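Local coordinates for ethyl acetate hydrolase (Pseudomonas veronii, PDB 5EFZ), which hydrolyses ethyl acetate to ethanol and acetate as a homodimeric alpha/beta-hydrolase esterase, a step in the bacterial degradation of short-chain methyl ketones such as 2-butanone, at residues Y16-E19 against E20-G23; T71-A74 against M75-I78; V95-Q98 against I99-L103; S104-A107 against S108-G111; F249-G252 against F253-Y257. All coordinates share one frame; numbering follows the deposited sequence.

Contact 1: residues Y16-E19 against E20-G23; sequences YYTE and ENHG. With EDO (1,2-ethanediol), chain G.
Tyr-16 and His-22 meet as a T-shaped (edge-to-face) pair across the N-capped start of the short helix 19-22, where residues 16-18 lead into its first turn. The ring planes stand at 80° with centroids 4.7 Å apart, and the NE2-CE1 edge of His-22 lies over one face of Tyr-16, toward its CE2-CZ-OH side. With CG anti to the backbone N (chi1 175°), Tyr-16 swings its ring under that edge. Cut back to an alanine, this position would lose the ring, and the NE2-CE1 edge of His-22 would probably be left without its aromatic partner, though ND1 would keep its bond to Thr-71 OG1.

The hydrogen bonds fall into two sets. Tyr-16 O accepts a nearly straight bond from Asn-21 ND2 (2.9 Å, 170° at the hydrogen), lying in the amide plane of Asn-21, and a weak, bent one from His-22 NE2 at 3.0 Å. The helix itself is opened by Thr-18, whose OG1 accepts from the backbone N of Asn-21 at 3.2 Å, the N-cap bond; Thr-18 O receives His-22 N.

The bound 1,2-ethanediol, probably from the crystallisation liquor, gives a weak hydrogen bond from its O1 to Tyr-17 O at 3.0 Å.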
loop_
_atom_site.group_PDB
_atom_site.type_symbol
_atom_site.label_atom_id
_atom_site.label_comp_id
_atom_site.label_asym_id
_atom_site.label_seq_id
_atom_site.Cartn_x
_atom_site.Cartn_y
_atom_site.Cartn_z
ATOM N N TYR A 16 -10.345 16.474 22.573
ATOM C CA TYR A 16 -9.981 15.077 22.409
ATOM C C TYR A 16 -8.869 14.692 23.391
ATOM O O TYR A 16 -8.855 13.583 23.960
ATOM C CB TYR A 16 -9.530 14.788 20.958
ATOM C CG TYR A 16 -9.028 13.357 20.770
ATOM C CD1 TYR A 16 -9.924 12.290 20.790
ATOM C CD2 TYR A 16 -7.669 13.073 20.573
ATOM C CE1 TYR A 16 -9.488 10.974 20.633
ATOM C CE2 TYR A 16 -7.229 11.751 20.402
ATOM C CZ TYR A 16 -8.162 10.712 20.421
ATOM O OH TYR A 16 -7.760 9.401 20.262
ATOM N N TYR A 17 -7.921 15.607 23.590
ATOM C CA TYR A 17 -6.692 15.261 24.319
ATOM C C TYR A 17 -6.804 15.573 25.813
ATOM O O TYR A 17 -6.075 16.413 26.332
ATOM C CB TYR A 17 -5.504 16.009 23.723
ATOM C CG TYR A 17 -5.218 15.644 22.274
ATOM C CD1 TYR A 17 -4.548 14.471 21.976
ATOM C CD2 TYR A 17 -5.638 16.472 21.208
ATOM C CE1 TYR A 17 -4.258 14.115 20.638
ATOM C CE2 TYR A 17 -5.360 16.122 19.874
ATOM C CZ TYR A 17 -4.686 14.946 19.609
ATOM O OH TYR A 17 -4.397 14.571 18.321
ATOM N N THR A 18 -7.710 14.876 26.486
ATOM C CA THR A 18 -8.033 15.159 27.872
ATOM C C THR A 18 -7.837 13.943 28.746
ATOM O O THR A 18 -7.707 12.824 28.249
ATOM C CB THR A 18 -9.481 15.599 28.020
ATOM O OG1 THR A 18 -10.333 14.495 27.658
ATOM C CG2 THR A 18 -9.759 16.816 27.125
ATOM N N GLU A 19 -7.851 14.178 30.056
ATOM C CA GLU A 19 -7.796 13.105 31.039
ATOM C C GLU A 19 -9.046 12.237 30.972
ATOM O O GLU A 19 -8.999 11.027 31.223
ATOM C CB GLU A 19 -7.634 13.685 32.442
ATOM C CG GLU A 19 -6.195 13.747 32.869
ATOM C CD GLU A 19 -5.858 12.638 33.836
ATOM O OE1 GLU A 19 -6.455 11.552 33.698
ATOM O OE2 GLU A 19 -5.009 12.844 34.730
ATOM N N GLU A 20 -10.162 12.860 30.611
ATOM C CA GLU A 20 -11.429 12.151 30.509
ATOM C C GLU A 20 -11.353 11.066 29.445
ATOM O O GLU A 20 -11.905 9.974 29.606
ATOM C CB GLU A 20 -12.561 13.138 30.184
ATOM C CG GLU A 20 -13.969 12.528 30.087
ATOM C CD GLU A 20 -14.526 12.001 31.411
ATOM O OE1 GLU A 20 -13.953 12.294 32.483
ATOM O OE2 GLU A 20 -15.565 11.304 31.383
ATOM N N ASN A 21 -10.653 11.368 28.357
ATOM C CA ASN A 21 -10.509 10.414 27.263
ATOM C C ASN A 21 -9.319 9.477 27.383
ATOM O O ASN A 21 -9.397 8.342 26.927
ATOM C CB ASN A 21 -10.394 11.141 25.923
ATOM C CG ASN A 21 -11.693 11.744 25.477
ATOM O OD1 ASN A 21 -12.765 11.317 25.907
ATOM N ND2 ASN A 21 -11.609 12.756 24.607
ATOM N N HIS A 22 -8.212 9.936 27.966
ATOM C CA HIS A 22 -6.973 9.153 27.897
ATOM C C HIS A 22 -6.331 8.832 29.224
ATOM O O HIS A 22 -5.278 8.199 29.263
ATOM C CB HIS A 22 -5.942 9.878 27.043
ATOM C CG HIS A 22 -6.432 10.194 25.674
ATOM N ND1 HIS A 22 -6.396 9.277 24.643
ATOM C CD2 HIS A 22 -6.983 11.319 25.158
ATOM C CE1 HIS A 22 -6.907 9.825 23.557
ATOM N NE2 HIS A 22 -7.266 11.065 23.838
ATOM N N GLY A 23 -6.958 9.287 30.304
ATOM C CA GLY A 23 -6.366 9.163 31.607
ATOM C C GLY A 23 -6.795 7.880 32.286
ATOM O O GLY A 23 -7.566 7.095 31.730
HETATM C C1 EDO G . -3.687 18.073 27.337
HETATM O O1 EDO G . -4.014 17.158 28.398
HETATM C C2 EDO G . -2.387 18.798 27.663
HETATM O O2 EDO G . -1.437 17.856 28.187
#

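Contact 2: residues T71-A74 against M75-I78; sequences TSKA and MEQI
Lys-73 meets both Glu-76 and Gln-77, one turn further along helix 72-79, and its side chain can be traced outward atom by atom. CB begins on the flank away from residues 75-78, but CG, anti to the backbone N (chi1 -163°), and a bend at chi2 (56°) bring the end of the chain round toward the side chains of Glu-76 and Gln-77. CG lies 4.0 Å from Gln-77 CD, a van der Waals contact of a methylene with the amide carbon of that extended side chain. CD then comes to 3.5 Å from Glu-76 OE1, and CE sits between the same oxygen and Gln-77 NE2. At the tip, NZ forms a salt bridge to Glu-76 OE1 at 3.0 Å, entering from above the carboxylate plane, 36° out of it. NZ also donates to Gly-23 O, so the ammonium joins the helix to the end of helix 19-22.

The backbone evidence for the helix is three successive bonds from residue i+4 to i: Glu-76 N to Ser-72 O, Gln-77 N to Lys-73 O (2.9 Å) and Ile-78 N to Ala-74 O. On another side, Ile-78 CD1 rests 3.4 Å from Ala-74 O. Thr-71 OG1 accepts from Lys-73 N at 3.2 Å, the N-cap bond, and is also hydrogen-bonded to His-22 ND1. An N-capped helix between parallel strands 61-65 and 92-96 is the connection of a beta-alpha-beta crossover, here within the alpha/beta-hydrolase sheet.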
loop_
_atom_site.group_PDB
_atom_site.type_symbol
_atom_site.label_atom_id
_atom_site.label_comp_id
_atom_site.label_asym_id
_atom_site.label_seq_id
_atom_site.Cartn_x
_atom_site.Cartn_y
_atom_site.Cartn_z
ATOM N N THR A 71 -1.948 7.169 22.257
ATOM C CA THR A 71 -1.681 7.659 23.593
ATOM C C THR A 71 -1.473 6.480 24.521
ATOM O O THR A 71 -1.610 5.309 24.131
ATOM C CB THR A 71 -2.828 8.522 24.167
ATOM O OG1 THR A 71 -3.969 7.675 24.399
ATOM C CG2 THR A 71 -3.209 9.713 23.209
ATOM N N SER A 72 -1.130 6.794 25.758
ATOM C CA SER A 72 -0.922 5.750 26.755
ATOM C C SER A 72 -2.195 4.907 26.965
ATOM O O SER A 72 -2.107 3.740 27.347
ATOM C CB SER A 72 -0.462 6.373 28.092
ATOM O OG SER A 72 -1.217 7.543 28.407
ATOM N N LYS A 73 -3.366 5.502 26.730
ATOM C CA LYS A 73 -4.629 4.809 26.947
ATOM C C LYS A 73 -4.707 3.546 26.099
ATOM O O LYS A 73 -5.138 2.487 26.584
ATOM C CB LYS A 73 -5.829 5.696 26.615
ATOM C CG LYS A 73 -7.122 5.174 27.215
ATOM C CD LYS A 73 -6.884 5.051 28.715
ATOM C CE LYS A 73 -8.085 4.566 29.487
ATOM N NZ LYS A 73 -7.754 4.535 30.943
ATOM N N ALA A 74 -4.292 3.664 24.840
ATOM C CA ALA A 74 -4.292 2.511 23.940
ATOM C C ALA A 74 -3.377 1.388 24.431
ATOM O O ALA A 74 -3.767 0.230 24.353
ATOM C CB ALA A 74 -3.879 2.914 22.525
ATOM N N MET A 75 -2.166 1.713 24.892
ATOM C CA MET A 75 -1.250 0.670 25.335
ATOM C C MET A 75 -1.845 -0.041 26.539
ATOM O O MET A 75 -1.723 -1.269 26.692
ATOM C CB MET A 75 0.132 1.237 25.684
ATOM C CG MET A 75 0.748 2.083 24.563
ATOM S SD MET A 75 0.727 1.145 22.998
ATOM C CE MET A 75 1.854 -0.188 23.402
ATOM N N GLU A 76 -2.492 0.736 27.395
ATOM C CA GLU A 76 -3.120 0.173 28.575
ATOM C C GLU A 76 -4.266 -0.778 28.232
ATOM O O GLU A 76 -4.323 -1.899 28.736
ATOM C CB GLU A 76 -3.645 1.290 29.474
ATOM C CG GLU A 76 -4.368 0.769 30.675
ATOM C CD GLU A 76 -5.112 1.849 31.417
ATOM O OE1 GLU A 76 -5.191 2.987 30.905
ATOM O OE2 GLU A 76 -5.614 1.555 32.516
ATOM N N GLN A 77 -5.192 -0.308 27.400
ATOM C CA GLN A 77 -6.369 -1.073 27.049
ATOM C C GLN A 77 -6.044 -2.380 26.305
ATOM O O GLN A 77 -6.722 -3.378 26.503
ATOM C CB GLN A 77 -7.312 -0.217 26.187
ATOM C CG GLN A 77 -8.016 0.867 26.993
ATOM C CD GLN A 77 -8.910 1.744 26.144
ATOM O OE1 GLN A 77 -8.648 1.959 24.950
ATOM N NE2 GLN A 77 -9.970 2.261 26.749
ATOM N N ILE A 78 -5.036 -2.353 25.446
ATOM C CA ILE A 78 -4.793 -3.504 24.561
ATOM C C ILE A 78 -3.833 -4.518 25.194
ATOM O O ILE A 78 -4.003 -5.731 25.025
ATOM C CB ILE A 78 -4.253 -3.023 23.198
ATOM C CG1 ILE A 78 -5.274 -2.084 22.542
ATOM C CG2 ILE A 78 -3.926 -4.212 22.261
ATOM C CD1 ILE A 78 -4.679 -1.231 21.447
#

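Contact 3: residues V95-Q98 against I99-L103; sequences VVNQ and IGNGL. With EDO (1,2-ethanediol), chain G.
Asn-97 OD1 is gripped by two N-H groups: Asn-101 ND2 donates to it at 2.9 Å, and the backbone N of Ser-72 supplies a second bond. The ND2 bond is moderately bent, 144° at the hydrogen, and its donor is tilted 20° from the carbonyl plane of Asn-97; the two amide planes are 39° apart. Since Asn-101 ND2 also reaches Gly-70 O and Asn-97 ND2 reaches Ala-47 O, both buried amides are held in fixed orientations. Leu-103 CD1 packs against the same Asn-97 OD1 at 3.6 Å.

These residues form the exit of strand 92-96 in the central sheet of the alpha/beta hydrolase, where the chain reverses in a type II beta turn from Gln-98 to Asn-101. Its closing bond runs from Asn-101 N to Gln-98 O at 3.1 Å, and Gly-100 takes the positive phi that this turn requires. An Asx turn follows directly: Asn-101 OD1 accepts from Leu-103 N at 2.9 Å, the donor standing above the plane of the amide carbonyl. Gln-98 is anchored at both ends of its amide, NE2 to Thr-66 O and OE1 to Lys-272 NZ. At the far end of the segment, 1,2-ethanediol O2 donates to Leu-103 O at 2.6 Å.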
loop_
_atom_site.group_PDB
_atom_site.type_symbol
_atom_site.label_atom_id
_atom_site.label_comp_id
_atom_site.label_asym_id
_atom_site.label_seq_id
_atom_site.Cartn_x
_atom_site.Cartn_y
_atom_site.Cartn_z
ATOM N N VAL A 95 4.109 3.975 31.031
ATOM C CA VAL A 95 3.744 4.252 29.651
ATOM C C VAL A 95 3.921 5.755 29.403
ATOM O O VAL A 95 3.275 6.575 30.063
ATOM C CB VAL A 95 2.304 3.844 29.357
ATOM C CG1 VAL A 95 2.031 3.984 27.829
ATOM C CG2 VAL A 95 2.061 2.400 29.871
ATOM N N VAL A 96 4.818 6.106 28.489
ATOM C CA VAL A 96 5.192 7.506 28.316
ATOM C C VAL A 96 4.740 7.987 26.952
ATOM O O VAL A 96 5.133 7.432 25.919
ATOM C CB VAL A 96 6.700 7.708 28.488
ATOM C CG1 VAL A 96 7.079 9.222 28.343
ATOM C CG2 VAL A 96 7.178 7.109 29.856
ATOM N N ASN A 97 3.922 9.026 26.962
ATOM C CA ASN A 97 3.392 9.606 25.722
ATOM C C ASN A 97 4.441 10.384 24.928
ATOM O O ASN A 97 5.192 11.203 25.488
ATOM C CB ASN A 97 2.208 10.518 26.057
ATOM C CG ASN A 97 0.983 9.725 26.502
ATOM O OD1 ASN A 97 0.189 9.289 25.661
ATOM N ND2 ASN A 97 0.806 9.567 27.831
ATOM N N GLN A 98 4.492 10.122 23.632
ATOM C CA GLN A 98 5.377 10.847 22.726
ATOM C C GLN A 98 5.239 12.339 22.862
ATOM O O GLN A 98 4.118 12.860 22.943
ATOM C CB GLN A 98 5.057 10.490 21.275
ATOM C CG GLN A 98 5.748 9.250 20.747
ATOM C CD GLN A 98 5.528 9.189 19.224
ATOM O OE1 GLN A 98 5.699 10.193 18.523
ATOM N NE2 GLN A 98 5.084 8.042 18.733
ATOM N N ILE A 99 6.370 13.033 22.838
ATOM C CA ILE A 99 6.362 14.470 22.586
ATOM C C ILE A 99 5.641 14.708 21.280
ATOM O O ILE A 99 6.004 14.123 20.247
ATOM C CB ILE A 99 7.800 15.027 22.511
ATOM C CG1 ILE A 99 8.512 14.771 23.860
ATOM C CG2 ILE A 99 7.787 16.542 22.187
ATOM C CD1 ILE A 99 10.019 15.038 23.811
ATOM N N GLY A 100 4.634 15.578 21.286
ATOM C CA GLY A 100 3.921 15.852 20.050
ATOM C C GLY A 100 2.592 15.128 19.932
ATOM O O GLY A 100 1.840 15.387 18.985
ATOM N N ASN A 101 2.275 14.235 20.870
ATOM C CA ASN A 101 1.071 13.417 20.701
ATOM C C ASN A 101 -0.203 14.031 21.279
ATOM O O ASN A 101 -1.255 13.374 21.273
ATOM C CB ASN A 101 1.286 12.004 21.316
ATOM C CG ASN A 101 0.869 11.905 22.794
ATOM O OD1 ASN A 101 1.064 12.832 23.601
ATOM N ND2 ASN A 101 0.334 10.743 23.161
ATOM N N GLY A 102 -0.105 15.270 21.773
ATOM C CA GLY A 102 -1.254 15.986 22.330
ATOM C C GLY A 102 -1.428 15.893 23.838
ATOM O O GLY A 102 -2.140 16.716 24.440
ATOM N N LEU A 103 -0.801 14.889 24.464
ATOM C CA LEU A 103 -0.832 14.762 25.929
ATOM C C LEU A 103 0.459 15.296 26.537
ATOM O O LEU A 103 0.434 16.177 27.405
ATOM C CB LEU A 103 -1.063 13.304 26.349
ATOM C CG LEU A 103 -2.429 12.718 25.930
ATOM C CD1 LEU A 103 -2.602 11.352 26.545
ATOM C CD2 LEU A 103 -3.583 13.655 26.302
HETATM C C1 EDO G . -3.687 18.073 27.337
HETATM O O1 EDO G . -4.014 17.158 28.398
HETATM C C2 EDO G . -2.387 18.798 27.663
HETATM O O2 EDO G . -1.437 17.856 28.187
#

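Contact 4: residues S104-A107 against S108-G111; sequences SSSA and SNTG
Between Ser-106 and Thr-110 the backbone doubles back on itself, with Asn-109 N donating to Ser-106 O at 3.2 Å and 167° at the hydrogen. The side chains of Asn-109 and Thr-110 then bind the backbone of the preceding residues. Asn-109 uses both ends of its amide: OD1 accepts from Ser-106 N at 2.8 Å, while ND2 sends a nearly straight bond to Ser-104 O at 3.1 Å, lying in its own amide plane. That reach depends on a chi1 of 61°, which sets CG between the backbone N and the carbonyl carbon. Ser-106 OG donates to Ser-104 O as well, at 2.6 Å, from the opposite face of that carbonyl.

Thr-110 OG1 donates to Ser-106 O at 2.8 Å, on the other face from Asn-109 N, and accepts from a water. Replacing this threonine with a valine would probably deprive Ser-106 O of one of its two donors and the water of its acceptor, leaving the bend less firmly tied.

This loop follows strand 92-96, and Ser-108 OG links it to Asn-265 on helix 263-274. Ser-104 O takes two side-chain donors and Ser-106 O one side-chain and one backbone donor, so side-chain-to-backbone bonds fix much of the shape of a loop that is not itself regular helix or strand.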
loop_
_atom_site.group_PDB
_atom_site.type_symbol
_atom_site.label_atom_id
_atom_site.label_comp_id
_atom_site.label_asym_id
_atom_site.label_seq_id
_atom_site.Cartn_x
_atom_site.Cartn_y
_atom_site.Cartn_z
ATOM N N SER A 104 1.593 14.771 26.086
ATOM C CA SER A 104 2.875 15.391 26.394
ATOM C C SER A 104 2.951 16.744 25.646
ATOM O O SER A 104 2.090 17.048 24.827
ATOM C CB SER A 104 4.036 14.477 25.976
ATOM O OG SER A 104 4.041 13.283 26.761
ATOM N N SER A 105 3.995 17.530 25.917
ATOM C CA SER A 105 4.191 18.817 25.237
ATOM C C SER A 105 4.078 18.647 23.742
ATOM O O SER A 105 4.745 17.803 23.176
ATOM C CB SER A 105 5.559 19.406 25.583
ATOM O OG SER A 105 5.567 19.852 26.920
ATOM N N SER A 106 3.235 19.461 23.110
ATOM C CA SER A 106 2.888 19.300 21.716
ATOM C C SER A 106 2.477 20.643 21.094
ATOM O O SER A 106 2.270 21.630 21.803
ATOM C CB SER A 106 1.724 18.302 21.555
ATOM O OG SER A 106 1.991 17.057 22.197
ATOM N N ALA A 107 2.361 20.667 19.777
ATOM C CA ALA A 107 1.873 21.864 19.066
ATOM C C ALA A 107 0.543 22.336 19.661
ATOM O O ALA A 107 0.273 23.539 19.751
ATOM C CB ALA A 107 1.700 21.552 17.536
ATOM N N SER A 108 -0.284 21.381 20.083
ATOM C CA SER A 108 -1.647 21.730 20.477
ATOM C C SER A 108 -1.771 22.262 21.897
ATOM O O SER A 108 -2.835 22.730 22.274
ATOM C CB SER A 108 -2.574 20.523 20.328
ATOM O OG SER A 108 -2.184 19.469 21.207
ATOM N N ASN A 109 -0.702 22.222 22.682
ATOM C CA ASN A 109 -0.818 22.634 24.077
ATOM C C ASN A 109 0.391 23.418 24.599
ATOM O O ASN A 109 0.528 23.603 25.811
ATOM C CB ASN A 109 -1.066 21.394 24.961
ATOM C CG ASN A 109 0.075 20.380 24.894
ATOM O OD1 ASN A 109 1.225 20.753 24.660
ATOM N ND2 ASN A 109 -0.238 19.081 25.129
ATOM N N THR A 110 1.263 23.886 23.701
ATOM C CA THR A 110 2.445 24.624 24.131
ATOM C C THR A 110 2.350 26.092 23.678
ATOM O O THR A 110 1.792 26.378 22.612
ATOM C CB THR A 110 3.741 23.978 23.593
ATOM O OG1 THR A 110 3.783 22.587 23.981
ATOM C CG2 THR A 110 4.972 24.686 24.156
ATOM N N GLY A 111 2.854 27.015 24.493
ATOM C CA GLY A 111 2.747 28.428 24.142
ATOM C C GLY A 111 4.050 28.977 23.602
ATOM O O GLY A 111 4.930 28.212 23.219
HETATM O O HOH W 1 3.956 22.181 26.687
HETATM O O HOH W 2 -0.754 25.827 21.653
#

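Contact 5: residues F249-G252 against F253-Y257; sequences FVDG and FMKRY
Helix 246-258 is widened here by a pi-type turn, and Phe-249, Phe-253 and Met-254 meet along one flank of it. The backbone evidence is a pair of i+5 bonds: Met-254 N to Phe-249 O (3.2 Å) and Lys-255 N to Val-250 O, the latter 2.7 Å long and almost straight. Phe-249 O also keeps the i+4 bond from Phe-253 N, so two amides grip one carbonyl.

Both phenylalanines have CG anti to the backbone N (chi1 -176° and -171°), which sends their side chains out side by side. The rings are inclined by only 26° but slid apart, with centroids 5.1 Å from each other; Phe-249 CE1 reaches 3.8 Å from Phe-253 CG, over one face of that ring. Met-254, bent at chi2 and chi3, completes a Met-aromatic contact, its SD 5.1 Å from the Phe-249 centroid and oblique to the ring, with CG 3.9 Å from CE2 of Phe-249. In this alpha/beta hydrolase the flank packs against helix 213-227, Met-254 touching Trp-223 and Thr-224, while Trp-228 and Phe-243 meet Phe-249 edge-to-face. On a separate face, Lys-255 lies alongside Asp-251 in a weak salt bridge, NZ to OD1 at 3.4 Å.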
loop_
_atom_site.group_PDB
_atom_site.type_symbol
_atom_site.label_atom_id
_atom_site.label_comp_id
_atom_site.label_asym_id
_atom_site.label_seq_id
_atom_site.Cartn_x
_atom_site.Cartn_y
_atom_site.Cartn_z
ATOM N N PHE A 249 -16.660 0.008 7.321
ATOM C CA PHE A 249 -15.386 -0.065 8.039
ATOM C C PHE A 249 -14.571 1.223 7.904
ATOM O O PHE A 249 -14.031 1.763 8.887
ATOM C CB PHE A 249 -14.584 -1.253 7.537
ATOM C CG PHE A 249 -13.297 -1.471 8.279
ATOM C CD1 PHE A 249 -13.302 -1.966 9.576
ATOM C CD2 PHE A 249 -12.090 -1.172 7.680
ATOM C CE1 PHE A 249 -12.097 -2.159 10.280
ATOM C CE2 PHE A 249 -10.891 -1.383 8.361
ATOM C CZ PHE A 249 -10.894 -1.862 9.658
ATOM N N VAL A 250 -14.460 1.725 6.679
ATOM C CA VAL A 250 -13.750 2.975 6.458
ATOM C C VAL A 250 -14.422 4.116 7.234
ATOM O O VAL A 250 -13.746 4.869 7.937
ATOM C CB VAL A 250 -13.692 3.318 4.947
ATOM C CG1 VAL A 250 -13.173 4.703 4.729
ATOM C CG2 VAL A 250 -12.806 2.292 4.242
ATOM N N ASP A 251 -15.753 4.223 7.135
ATOM C CA ASP A 251 -16.448 5.313 7.801
ATOM C C ASP A 251 -16.529 5.139 9.326
ATOM O O ASP A 251 -16.286 6.088 10.070
ATOM C CB ASP A 251 -17.866 5.485 7.247
ATOM C CG ASP A 251 -17.879 5.939 5.804
ATOM O OD1 ASP A 251 -16.804 6.296 5.265
ATOM O OD2 ASP A 251 -18.976 5.925 5.208
ATOM N N GLY A 252 -16.879 3.935 9.775
ATOM C CA GLY A 252 -17.211 3.711 11.173
ATOM C C GLY A 252 -16.045 3.389 12.078
ATOM O O GLY A 252 -16.132 3.579 13.281
ATOM N N PHE A 253 -14.959 2.886 11.510
ATOM C CA PHE A 253 -13.756 2.575 12.271
ATOM C C PHE A 253 -12.644 3.604 11.955
ATOM O O PHE A 253 -12.149 4.322 12.842
ATOM C CB PHE A 253 -13.290 1.134 11.945
ATOM C CG PHE A 253 -12.165 0.614 12.822
ATOM C CD1 PHE A 253 -10.876 1.086 12.688
ATOM C CD2 PHE A 253 -12.402 -0.399 13.739
ATOM C CE1 PHE A 253 -9.839 0.598 13.482
ATOM C CE2 PHE A 253 -11.379 -0.908 14.539
ATOM C CZ PHE A 253 -10.088 -0.411 14.409
ATOM N N MET A 254 -12.244 3.680 10.694
ATOM C CA MET A 254 -11.003 4.390 10.345
ATOM C C MET A 254 -11.192 5.911 10.317
ATOM O O MET A 254 -10.414 6.623 10.916
ATOM C CB MET A 254 -10.482 3.910 8.976
ATOM C CG MET A 254 -10.134 2.378 8.925
ATOM S SD MET A 254 -8.715 2.032 9.981
ATOM C CE MET A 254 -7.432 3.000 9.220
ATOM N N LYS A 255 -12.198 6.404 9.591
ATOM C CA LYS A 255 -12.431 7.846 9.602
ATOM C C LYS A 255 -12.730 8.344 11.022
ATOM O O LYS A 255 -12.258 9.391 11.443
ATOM C CB LYS A 255 -13.578 8.218 8.666
ATOM C CG LYS A 255 -13.213 8.071 7.184
ATOM C CD LYS A 255 -14.332 8.545 6.254
ATOM C CE LYS A 255 -13.917 8.393 4.792
ATOM N NZ LYS A 255 -15.027 8.823 3.909
ATOM N N ARG A 256 -13.525 7.572 11.748
ATOM C CA ARG A 256 -13.920 7.959 13.104
ATOM C C ARG A 256 -12.704 8.042 14.034
ATOM O O ARG A 256 -12.647 8.919 14.901
ATOM C CB ARG A 256 -14.964 6.969 13.641
ATOM C CG ARG A 256 -15.455 7.249 15.048
ATOM C CD ARG A 256 -16.622 6.319 15.452
ATOM N NE ARG A 256 -17.813 6.601 14.645
ATOM C CZ ARG A 256 -18.696 5.692 14.228
ATOM N NH1 ARG A 256 -18.571 4.411 14.564
ATOM N NH2 ARG A 256 -19.731 6.073 13.491
ATOM N N TYR A 257 -11.728 7.164 13.830
ATOM C CA TYR A 257 -10.510 7.138 14.659
ATOM C C TYR A 257 -9.734 8.456 14.519
ATOM O O TYR A 257 -9.319 9.054 15.516
ATOM C CB TYR A 257 -9.609 5.939 14.272
ATOM C CG TYR A 257 -8.265 5.944 14.999
ATOM C CD1 TYR A 257 -7.121 6.365 14.365
ATOM C CD2 TYR A 257 -8.175 5.541 16.328
ATOM C CE1 TYR A 257 -5.894 6.422 15.046
ATOM C CE2 TYR A 257 -6.957 5.583 17.013
ATOM C CZ TYR A 257 -5.834 6.016 16.351
ATOM O OH TYR A 257 -4.621 6.056 17.007
#

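In the fold
From the N terminus the five contacts follow in series; none encloses or crosses another, and each closes a short turn or helical span. Contact 1, at helix 19-22, touches contact 2 on helix 72-79, where His-22 O also packs 3.6 Å from Lys-73 CD. It also packs on contact 3: Tyr-17 CE1 lies 3.2 Å from Asn-101 O, and one 1,2-ethanediol bridges the two. Contacts 2 and 3 bring the crossover helix against the exit of strand 92-96. Contact 4 continues directly from contact 3, with Gly-100 N 2.9 Å from Ser-105 O. Contact 5, on helix 246-258, touches none of the others, its centre about 19 Å from that of contact 2.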